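Local coordinates for protein F420-dependent methylenetetrahydromethanopterin dehydrogenase (Methanopyrus kandleri, PDB 3IQF) that catalyses the reversible, coenzyme F420-dependent interconversion of methenyl- and methylene-tetrahydromethanopterin in methanogenesis from carbon dioxide, at residues G126-F131 with P232-A237; G12-S17 with I97-G102; V3-F8 with E64-V69. All blocks are in the same frame, centred on the assembly; numbering follows the deposited sequence.

Contact 1: G126-F131 with P232-A237. With E4M (1-{4-[(6S,6aR,7R)-3-amino-6,7-dimethyl-1-oxo-1,2,5,6,6a,7-hexahydro-8H-imidazo[1,5-f]pteridin-10-ium-8-yl]phenyl}-1-deoxy-5-O-{5-O-[(S)-{[(1S)-1,3-dicarboxypropyl]oxy}(hydroxy)phosphoryl]-alpha-D-ribofuranosyl}-D-ribitol), chain M.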
# COMPACT_ATOMS: atom_id res chain seq x y z
N GLY A 126 7.85 6.54 23.25
CA GLY A 126 9.30 6.62 23.29
C GLY A 126 9.75 7.99 23.76
O GLY A 126 10.23 8.83 22.98
N ALA A 127 9.56 8.24 25.04
CA ALA A 127 9.69 9.59 25.62
C ALA A 127 11.16 9.98 25.95
O ALA A 127 11.56 10.11 27.13
CB ALA A 127 8.78 9.71 26.87
N ARG A 128 11.95 10.18 24.89
CA ARG A 128 13.30 10.70 24.99
C ARG A 128 13.33 11.99 24.18
O ARG A 128 12.80 12.03 23.06
CB ARG A 128 14.31 9.71 24.41
CG ARG A 128 14.55 8.46 25.26
CD ARG A 128 15.28 8.81 26.55
NE ARG A 128 15.90 7.65 27.14
CZ ARG A 128 16.77 7.67 28.12
NH1 ARG A 128 17.28 6.53 28.54
NH2 ARG A 128 17.15 8.82 28.69
N ARG A 129 13.93 13.04 24.75
CA ARG A 129 13.91 14.39 24.13
C ARG A 129 14.44 14.42 22.69
O ARG A 129 13.99 15.20 21.88
CB ARG A 129 14.75 15.37 24.98
CG ARG A 129 14.79 16.81 24.43
CD ARG A 129 15.44 17.80 25.43
NE ARG A 129 14.78 17.72 26.72
CZ ARG A 129 15.32 17.22 27.83
NH1 ARG A 129 14.59 17.18 28.93
NH2 ARG A 129 16.58 16.78 27.88
N GLU A 130 15.40 13.56 22.39
CA GLU A 130 16.06 13.54 21.07
C GLU A 130 15.12 13.05 19.96
O GLU A 130 15.36 13.30 18.77
CB GLU A 130 17.31 12.63 21.12
CG GLU A 130 18.36 13.02 22.16
CD GLU A 130 18.13 12.38 23.56
OE1 GLU A 130 19.09 12.31 24.35
OE2 GLU A 130 16.99 11.97 23.87
N PHE A 131 14.04 12.37 20.36
CA PHE A 131 13.10 11.79 19.40
C PHE A 131 11.69 12.34 19.56
O PHE A 131 11.08 12.76 18.60
CB PHE A 131 13.07 10.25 19.57
CG PHE A 131 12.04 9.57 18.68
CD1 PHE A 131 12.20 9.56 17.30
CD2 PHE A 131 10.92 8.98 19.24
CE1 PHE A 131 11.29 8.97 16.49
CE2 PHE A 131 10.00 8.37 18.42
CZ PHE A 131 10.20 8.35 17.04
N PRO A 232 17.52 5.14 18.61
CA PRO A 232 16.95 4.09 17.70
C PRO A 232 15.93 3.18 18.36
O PRO A 232 14.92 2.85 17.76
CB PRO A 232 18.18 3.28 17.29
CG PRO A 232 19.34 4.19 17.48
CD PRO A 232 18.99 5.15 18.60
N ILE A 233 16.20 2.74 19.59
CA ILE A 233 15.27 1.87 20.30
C ILE A 233 13.87 2.53 20.44
O ILE A 233 12.86 1.93 20.08
CB ILE A 233 15.84 1.41 21.66
CG1 ILE A 233 17.04 0.48 21.44
CG2 ILE A 233 14.74 0.75 22.52
CD1 ILE A 233 17.93 0.37 22.62
N VAL A 234 13.79 3.75 20.95
CA VAL A 234 12.48 4.40 21.09
C VAL A 234 11.78 4.66 19.74
O VAL A 234 10.59 4.48 19.62
CB VAL A 234 12.52 5.68 22.00
CG1 VAL A 234 13.10 5.34 23.38
CG2 VAL A 234 13.29 6.87 21.36
N ALA A 235 12.55 5.04 18.73
CA ALA A 235 12.01 5.21 17.40
C ALA A 235 11.46 3.93 16.82
O ALA A 235 10.47 3.95 16.09
CB ALA A 235 13.09 5.75 16.50
N SER A 236 12.08 2.79 17.11
CA SER A 236 11.61 1.52 16.60
C SER A 236 10.25 1.16 17.21
O SER A 236 9.40 0.59 16.54
CB SER A 236 12.63 0.40 16.84
OG SER A 236 12.83 0.18 18.24
N ALA A 237 10.03 1.57 18.46
CA ALA A 237 8.72 1.36 19.12
C ALA A 237 7.60 2.09 18.37
O ALA A 237 6.46 1.57 18.19
CB ALA A 237 8.78 1.78 20.60
N1 E4M M . 0.33 9.55 25.20
C2 E4M M . 0.07 8.23 25.28
N3 E4M M . 0.91 7.41 25.98
C4 E4M M . 2.02 7.90 26.62
N5 E4M M . 3.38 9.90 27.12
C6 E4M M . 3.19 11.26 27.61
C7 E4M M . 2.79 12.07 26.37
N8 E4M M . 1.66 11.41 25.70
C9 E4M M . 4.54 11.63 28.31
PA E4M M . 21.24 14.29 29.01
C10 E4M M . 4.29 9.32 28.07
N10 E4M M . 5.02 10.32 28.81
C11 E4M M . 8.71 9.48 30.69
C12 E4M M . 8.43 10.77 30.25
C13 E4M M . 7.22 11.04 29.63
C14 E4M M . 6.26 10.04 29.45
C15 E4M M . 6.54 8.72 29.90
C16 E4M M . 7.77 8.45 30.50
O2A E4M M . 20.39 15.47 29.49
C1J E4M M . 15.90 12.38 29.39
O1A E4M M . 22.16 14.55 27.82
C2J E4M M . 15.64 13.29 28.19
O2J E4M M . 14.33 13.10 27.66
O3A E4M M . 21.84 13.44 30.10
C3J E4M M . 16.77 12.99 27.22
O3J E4M M . 16.47 11.91 26.36
C4A E4M M . 2.28 9.27 26.52
C4J E4M M . 17.89 12.54 28.13
O4J E4M M . 17.29 12.04 29.33
C5J E4M M . 18.76 13.71 28.51
O5J E4M M . 20.11 13.32 28.36
C7M E4M M . 2.39 13.52 26.69
C8A E4M M . 1.42 10.08 25.81
C9M E4M M . 4.33 12.65 29.43
NA2 E4M M . -1.03 7.75 24.66
OH4 E4M M . 2.80 7.13 27.25
CX1 E4M M . 10.04 9.17 31.36
CX2 E4M M . 11.24 9.52 30.49
OX2 E4M M . 11.38 8.55 29.43
CX3 E4M M . 12.54 9.48 31.29
OX3 E4M M . 12.56 10.43 32.35
CX4 E4M M . 13.71 9.72 30.36
OX4 E4M M . 14.87 9.14 30.95
CX5 E4M M . 13.96 11.18 30.06
OX5 E4M M . 15.17 11.18 29.31
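Val234, on helix 227-257, packs into the loop 126-131 through both of its methyls and its CB. Its CB meets Gly126 CA at 3.6 Å, where a side chain on residue 126 would run into the valine. CG1, anti to the carbonyl carbon (chi1 -56°), crosses the bent chain of Arg128 at CG, and CG2 comes obliquely to Phe131. With Phe131 CG placed opposite the backbone N (chi1 176°), the ring lays one face over Ala235, whose CA makes a CH-pi contact 3.9 Å from the ring centroid; His238, one turn on, meets the same ring edge-to-face. No hydrogen bond joins the two segments.

The polar side of the loop holds the bound methenyl-tetrahydromethanopterin. Ala127, the central residue of an inverse gamma turn, accepts through its O from ligand OX2 at 2.8 Å. Arg129 N donates to both ribose hydroxyl oxygens, O2J at 2.9 Å and O3J at 3.2 Å, while O3J donates a hydrogen bond to Glu130 OE2 at 2.5 Å. Arg128 NH2 adds weak bonds to O4J and OX5, and its NE is held by Gly220 O, with Tyr230 in a cation-pi contact. Arg129 forms a salt bridge to Asp29 of the second subunit.

The loop thus divides its chemistry: apolar groups bed it on the helix, leaving backbone and carboxylate to read the hydroxyls of the substrate tail at a subunit interface.

Contact 2: G12-S17 with I97-G102. With E4M (1-{4-[(6S,6aR,7R)-3-amino-6,7-dimethyl-1-oxo-1,2,5,6,6a,7-hexahydro-8H-imidazo[1,5-f]pteridin-10-ium-8-yl]phenyl}-1-deoxy-5-O-{5-O-[(S)-{[(1S)-1,3-dicarboxypropyl]oxy}(hydroxy)phosphoryl]-alpha-D-ribofuranosyl}-D-ribitol), chain M.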
# COMPACT_ATOMS: atom_id res chain seq x y z
N GLY A 12 -1.65 12.92 33.10
CA GLY A 12 -0.80 12.15 32.20
C GLY A 12 -1.67 11.82 31.02
O GLY A 12 -2.80 12.33 30.91
N ASN A 13 -1.18 10.99 30.10
CA ASN A 13 -1.97 10.67 28.91
C ASN A 13 -1.84 9.22 28.53
O ASN A 13 -0.75 8.70 28.45
CB ASN A 13 -1.55 11.51 27.68
CG ASN A 13 -2.57 11.41 26.51
OD1 ASN A 13 -3.75 11.72 26.69
ND2 ASN A 13 -2.11 11.02 25.32
N LEU A 14 -3.00 8.60 28.32
CA LEU A 14 -3.12 7.29 27.72
C LEU A 14 -4.13 7.43 26.59
O LEU A 14 -4.99 8.32 26.63
CB LEU A 14 -3.69 6.36 28.80
CG LEU A 14 -2.88 5.20 29.37
CD1 LEU A 14 -1.36 5.38 29.28
CD2 LEU A 14 -3.39 4.87 30.75
N GLY A 15 -4.05 6.57 25.59
CA GLY A 15 -5.08 6.56 24.55
C GLY A 15 -6.47 6.39 25.14
O GLY A 15 -7.41 7.06 24.74
N THR A 16 -6.60 5.50 26.10
CA THR A 16 -7.89 5.19 26.65
C THR A 16 -8.42 6.33 27.49
O THR A 16 -9.58 6.68 27.37
CB THR A 16 -7.88 3.90 27.45
OG1 THR A 16 -7.33 2.84 26.66
CG2 THR A 16 -9.29 3.54 27.88
N SER A 17 -7.55 6.98 28.28
CA SER A 17 -8.01 8.08 29.12
C SER A 17 -8.38 9.31 28.30
O SER A 17 -9.26 10.06 28.69
CB SER A 17 -6.98 8.47 30.18
OG SER A 17 -5.75 8.79 29.58
N ILE A 97 -8.60 3.90 35.30
CA ILE A 97 -8.22 3.52 33.95
C ILE A 97 -6.71 3.60 33.86
O ILE A 97 -6.13 4.63 34.11
CB ILE A 97 -8.87 4.46 32.96
CG1 ILE A 97 -10.40 4.21 32.96
CG2 ILE A 97 -8.21 4.33 31.59
CD1 ILE A 97 -10.89 3.37 31.80
N GLY A 98 -6.08 2.51 33.46
CA GLY A 98 -4.63 2.51 33.31
C GLY A 98 -4.13 1.54 32.26
O GLY A 98 -4.87 1.11 31.37
N ASP A 99 -2.85 1.21 32.40
CA ASP A 99 -2.11 0.43 31.42
C ASP A 99 -1.48 -0.81 32.11
O ASP A 99 -1.80 -1.11 33.29
CB ASP A 99 -1.11 1.33 30.64
CG ASP A 99 -0.10 2.13 31.53
OD1 ASP A 99 0.87 2.64 30.93
OD2 ASP A 99 -0.26 2.30 32.76
N ALA A 100 -0.64 -1.55 31.39
CA ALA A 100 -0.10 -2.81 31.89
C ALA A 100 0.60 -2.73 33.25
O ALA A 100 0.41 -3.61 34.09
CB ALA A 100 0.84 -3.45 30.82
N PRO A 101 1.44 -1.69 33.47
CA PRO A 101 2.07 -1.51 34.78
C PRO A 101 1.08 -1.46 35.97
O PRO A 101 1.45 -1.76 37.09
CB PRO A 101 2.80 -0.17 34.63
CG PRO A 101 3.05 -0.04 33.19
CD PRO A 101 1.90 -0.67 32.50
N GLY A 102 -0.18 -1.09 35.71
CA GLY A 102 -1.23 -1.19 36.72
C GLY A 102 -1.49 -2.57 37.28
O GLY A 102 -2.03 -2.69 38.39
N1 E4M M . 0.33 9.55 25.20
C2 E4M M . 0.07 8.23 25.28
N3 E4M M . 0.91 7.41 25.98
C4 E4M M . 2.02 7.90 26.62
N5 E4M M . 3.38 9.90 27.12
C6 E4M M . 3.19 11.26 27.61
C7 E4M M . 2.79 12.07 26.37
N8 E4M M . 1.66 11.41 25.70
C9 E4M M . 4.54 11.63 28.31
PA E4M M . 21.24 14.29 29.01
C10 E4M M . 4.29 9.32 28.07
N10 E4M M . 5.02 10.32 28.81
C11 E4M M . 8.71 9.48 30.69
C12 E4M M . 8.43 10.77 30.25
C13 E4M M . 7.22 11.04 29.63
C14 E4M M . 6.26 10.04 29.45
C15 E4M M . 6.54 8.72 29.90
C16 E4M M . 7.77 8.45 30.50
O2A E4M M . 20.39 15.47 29.49
C1J E4M M . 15.90 12.38 29.39
O1A E4M M . 22.16 14.55 27.82
C2J E4M M . 15.64 13.29 28.19
O2J E4M M . 14.33 13.10 27.66
O3A E4M M . 21.84 13.44 30.10
C3J E4M M . 16.77 12.99 27.22
O3J E4M M . 16.47 11.91 26.36
C4A E4M M . 2.28 9.27 26.52
C4J E4M M . 17.89 12.54 28.13
O4J E4M M . 17.29 12.04 29.33
C5J E4M M . 18.76 13.71 28.51
O5J E4M M . 20.11 13.32 28.36
C7M E4M M . 2.39 13.52 26.69
C8A E4M M . 1.42 10.08 25.81
C9M E4M M . 4.33 12.65 29.43
NA2 E4M M . -1.03 7.75 24.66
OH4 E4M M . 2.80 7.13 27.25
CX1 E4M M . 10.04 9.17 31.36
CX2 E4M M . 11.24 9.52 30.49
OX2 E4M M . 11.38 8.55 29.43
CX3 E4M M . 12.54 9.48 31.29
OX3 E4M M . 12.56 10.43 32.35
CX4 E4M M . 13.71 9.72 30.36
OX4 E4M M . 14.87 9.14 30.95
CX5 E4M M . 13.96 11.18 30.06
OX5 E4M M . 15.17 11.18 29.31
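Leu14 and Thr16 meet residues 97-99 through methyl groups alone, with no hydrogen bond between the segments. Leu14 CD2 lies 3.7 Å from Gly98 CA, over backbone that carries no side chain, and the side chains of Leu14 and Asp99 cross at about a right angle, bringing CD1 to 3.9 Å from OD1. Thr16 places CG2 anti to its backbone N, which brings this methyl to Ile97 CG2 at 3.9 Å, the two side chains again crossing nearly at right angles.

The polar partners named here lie within the segment or beyond both. Leu14 is the N-cap residue of helix 15-19, and its N donates to Ser17 OG at 3.0 Å. Thr16 OG1 and Gly15 N both bond to the carboxylate of Asp122, whereas Asp99 OD2 accepts from Asn74 N.

On the ligand side, Asn13 ND2 donates to pterin N1 at 2.9 Å, with an N-H...N angle of 153°. Its CG stands anti to the backbone N (chi1 -167°), which brings ND2 to N1, the donor tilted out of the pterin plane.

Methyl packing therefore seats the turn and first helical residues on the parallel sheet, while the preceding asparagine supplies a directional bond to the substrate's pterin head.

Contact 3: V3-F8 with E64-V69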
# COMPACT_ATOMS: atom_id res chain seq x y z
N VAL A 3 -30.71 11.06 35.10
CA VAL A 3 -29.47 11.49 34.47
C VAL A 3 -28.35 11.03 35.39
O VAL A 3 -28.31 11.42 36.58
CB VAL A 3 -29.38 13.02 34.30
CG1 VAL A 3 -28.09 13.42 33.58
CG2 VAL A 3 -30.60 13.56 33.54
N ALA A 4 -27.50 10.18 34.85
CA ALA A 4 -26.30 9.71 35.54
C ALA A 4 -25.22 10.79 35.40
O ALA A 4 -25.09 11.45 34.34
CB ALA A 4 -25.84 8.41 34.92
N LYS A 5 -24.46 10.99 36.48
CA LYS A 5 -23.42 12.00 36.51
C LYS A 5 -22.09 11.37 36.87
O LYS A 5 -22.04 10.51 37.78
CB LYS A 5 -23.79 13.08 37.51
CG LYS A 5 -25.09 13.86 37.15
CD LYS A 5 -25.78 14.40 38.38
CE LYS A 5 -26.37 13.24 39.27
NZ LYS A 5 -26.94 13.69 40.57
N ALA A 6 -21.02 11.78 36.19
CA ALA A 6 -19.69 11.31 36.54
C ALA A 6 -18.67 12.41 36.32
O ALA A 6 -18.87 13.31 35.49
CB ALA A 6 -19.33 10.07 35.72
N ILE A 7 -17.58 12.33 37.06
CA ILE A 7 -16.43 13.19 36.87
C ILE A 7 -15.27 12.34 36.37
O ILE A 7 -15.01 11.27 36.90
CB ILE A 7 -16.08 13.94 38.19
CG1 ILE A 7 -17.29 14.75 38.68
CG2 ILE A 7 -14.85 14.85 38.01
CD1 ILE A 7 -17.14 15.39 40.12
N PHE A 8 -14.60 12.81 35.33
CA PHE A 8 -13.40 12.16 34.79
C PHE A 8 -12.21 13.01 35.13
O PHE A 8 -12.23 14.25 34.91
CB PHE A 8 -13.44 11.99 33.27
CG PHE A 8 -14.49 11.07 32.80
CD1 PHE A 8 -15.80 11.50 32.73
CD2 PHE A 8 -14.19 9.78 32.45
CE1 PHE A 8 -16.80 10.65 32.30
CE2 PHE A 8 -15.17 8.91 32.02
CZ PHE A 8 -16.49 9.34 31.97
N GLU A 64 -22.43 16.30 42.61
CA GLU A 64 -22.97 15.03 43.11
C GLU A 64 -22.90 13.90 42.06
O GLU A 64 -23.93 13.36 41.64
CB GLU A 64 -24.42 15.18 43.58
CG GLU A 64 -24.62 16.04 44.84
CD GLU A 64 -26.08 16.20 45.15
OE1 GLU A 64 -26.86 16.07 44.17
OE2 GLU A 64 -26.45 16.45 46.34
N PRO A 65 -21.69 13.56 41.61
CA PRO A 65 -21.56 12.50 40.63
C PRO A 65 -21.91 11.14 41.19
O PRO A 65 -21.76 10.91 42.39
CB PRO A 65 -20.09 12.56 40.25
CG PRO A 65 -19.44 13.06 41.45
CD PRO A 65 -20.38 14.12 41.97
N ASP A 66 -22.37 10.24 40.32
CA ASP A 66 -22.67 8.86 40.72
C ASP A 66 -21.38 8.04 40.84
O ASP A 66 -21.32 7.09 41.62
CB ASP A 66 -23.65 8.19 39.72
CG ASP A 66 -25.09 8.80 39.75
OD1 ASP A 66 -25.46 9.56 38.82
OD2 ASP A 66 -25.86 8.53 40.71
N PHE A 67 -20.38 8.39 40.03
CA PHE A 67 -19.06 7.78 40.14
C PHE A 67 -18.00 8.70 39.56
O PHE A 67 -18.33 9.69 38.90
CB PHE A 67 -19.03 6.40 39.45
CG PHE A 67 -19.31 6.45 37.94
CD1 PHE A 67 -18.27 6.61 37.03
CD2 PHE A 67 -20.60 6.28 37.46
CE1 PHE A 67 -18.51 6.61 35.64
CE2 PHE A 67 -20.86 6.31 36.08
CZ PHE A 67 -19.81 6.48 35.17
N ILE A 68 -16.74 8.38 39.84
CA ILE A 68 -15.60 9.17 39.45
C ILE A 68 -14.59 8.29 38.78
O ILE A 68 -14.32 7.19 39.27
CB ILE A 68 -14.97 9.82 40.70
CG1 ILE A 68 -15.96 10.83 41.28
CG2 ILE A 68 -13.62 10.48 40.39
CD1 ILE A 68 -15.42 11.63 42.46
N VAL A 69 -14.04 8.76 37.68
CA VAL A 69 -13.05 7.98 36.91
C VAL A 69 -11.72 8.72 36.91
O VAL A 69 -11.66 9.92 36.61
CB VAL A 69 -13.48 7.71 35.46
CG1 VAL A 69 -12.44 6.86 34.71
CG2 VAL A 69 -14.84 7.03 35.42
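Strands 4-8 and 67-69 run parallel at 25°, their axes 4.7 Å apart, with Ala6, Ile7 and Phe8 beside Phe67, Ile68 and Val69. Ile7 bonds through both its N and its O: N donates to Phe67 O at 3.3 Å, and O accepts from Val69 N at 2.8 Å. Ahead of the strand, Asp66 N donates to Lys5 O, while Asp66 OD1 takes the N-H of Lys5 on its anti lone pair at 2.9 Å. An alanine here would remove that carboxylate and would probably leave Lys5 N without this acceptor, although the backbone bond to Lys5 O would remain. These are adjacent strands of a parallel sheet of order 2-1-3-4-5-6, resembling flavodoxin-like 2-1-3-4-5 alpha/beta folds with one strand more. A chi1 of 62° lets Phe67 lay its ring over Ala6 CB on one face, a CH-pi contact 3.7 Å from the centroid. Phe8 and Val69 lie side by side there, CD2 to CB at 3.7 Å; Val69 packs on Phe161 of helix 153-168, and Phe8 meets Phe35 edge-to-face. On the other face Ile7 CD1 presses on Pro65 CG at 3.5 Å, against Ala60 and Phe63 of helix 46-63. Lys5 NZ reaches Glu64 O in a weak bond.

How the contacts relate
All three contacts are largely buried, yet they sit differently. Contact 3 lies inside the parallel sheet, though Val3 and Glu64 at its outer end are exposed; contact 2 is near the centre of the chain, and contact 1 is about 23 Å from that centre, against neighbouring subunits. Backbone hydrogen bonds join the segments only in contact 3, whereas contacts 1 and 2 join their segments by apolar packing. Contacts 2 and 3 share the sheet: strands 94-99 and 67-71 are neighbours, and Ile97 CG1 touches Val69 CG1 at 3.8 Å. Contacts 1 and 2 do not touch, but hold the same ligand, one at its sugar-bearing tail and the other at its pterin.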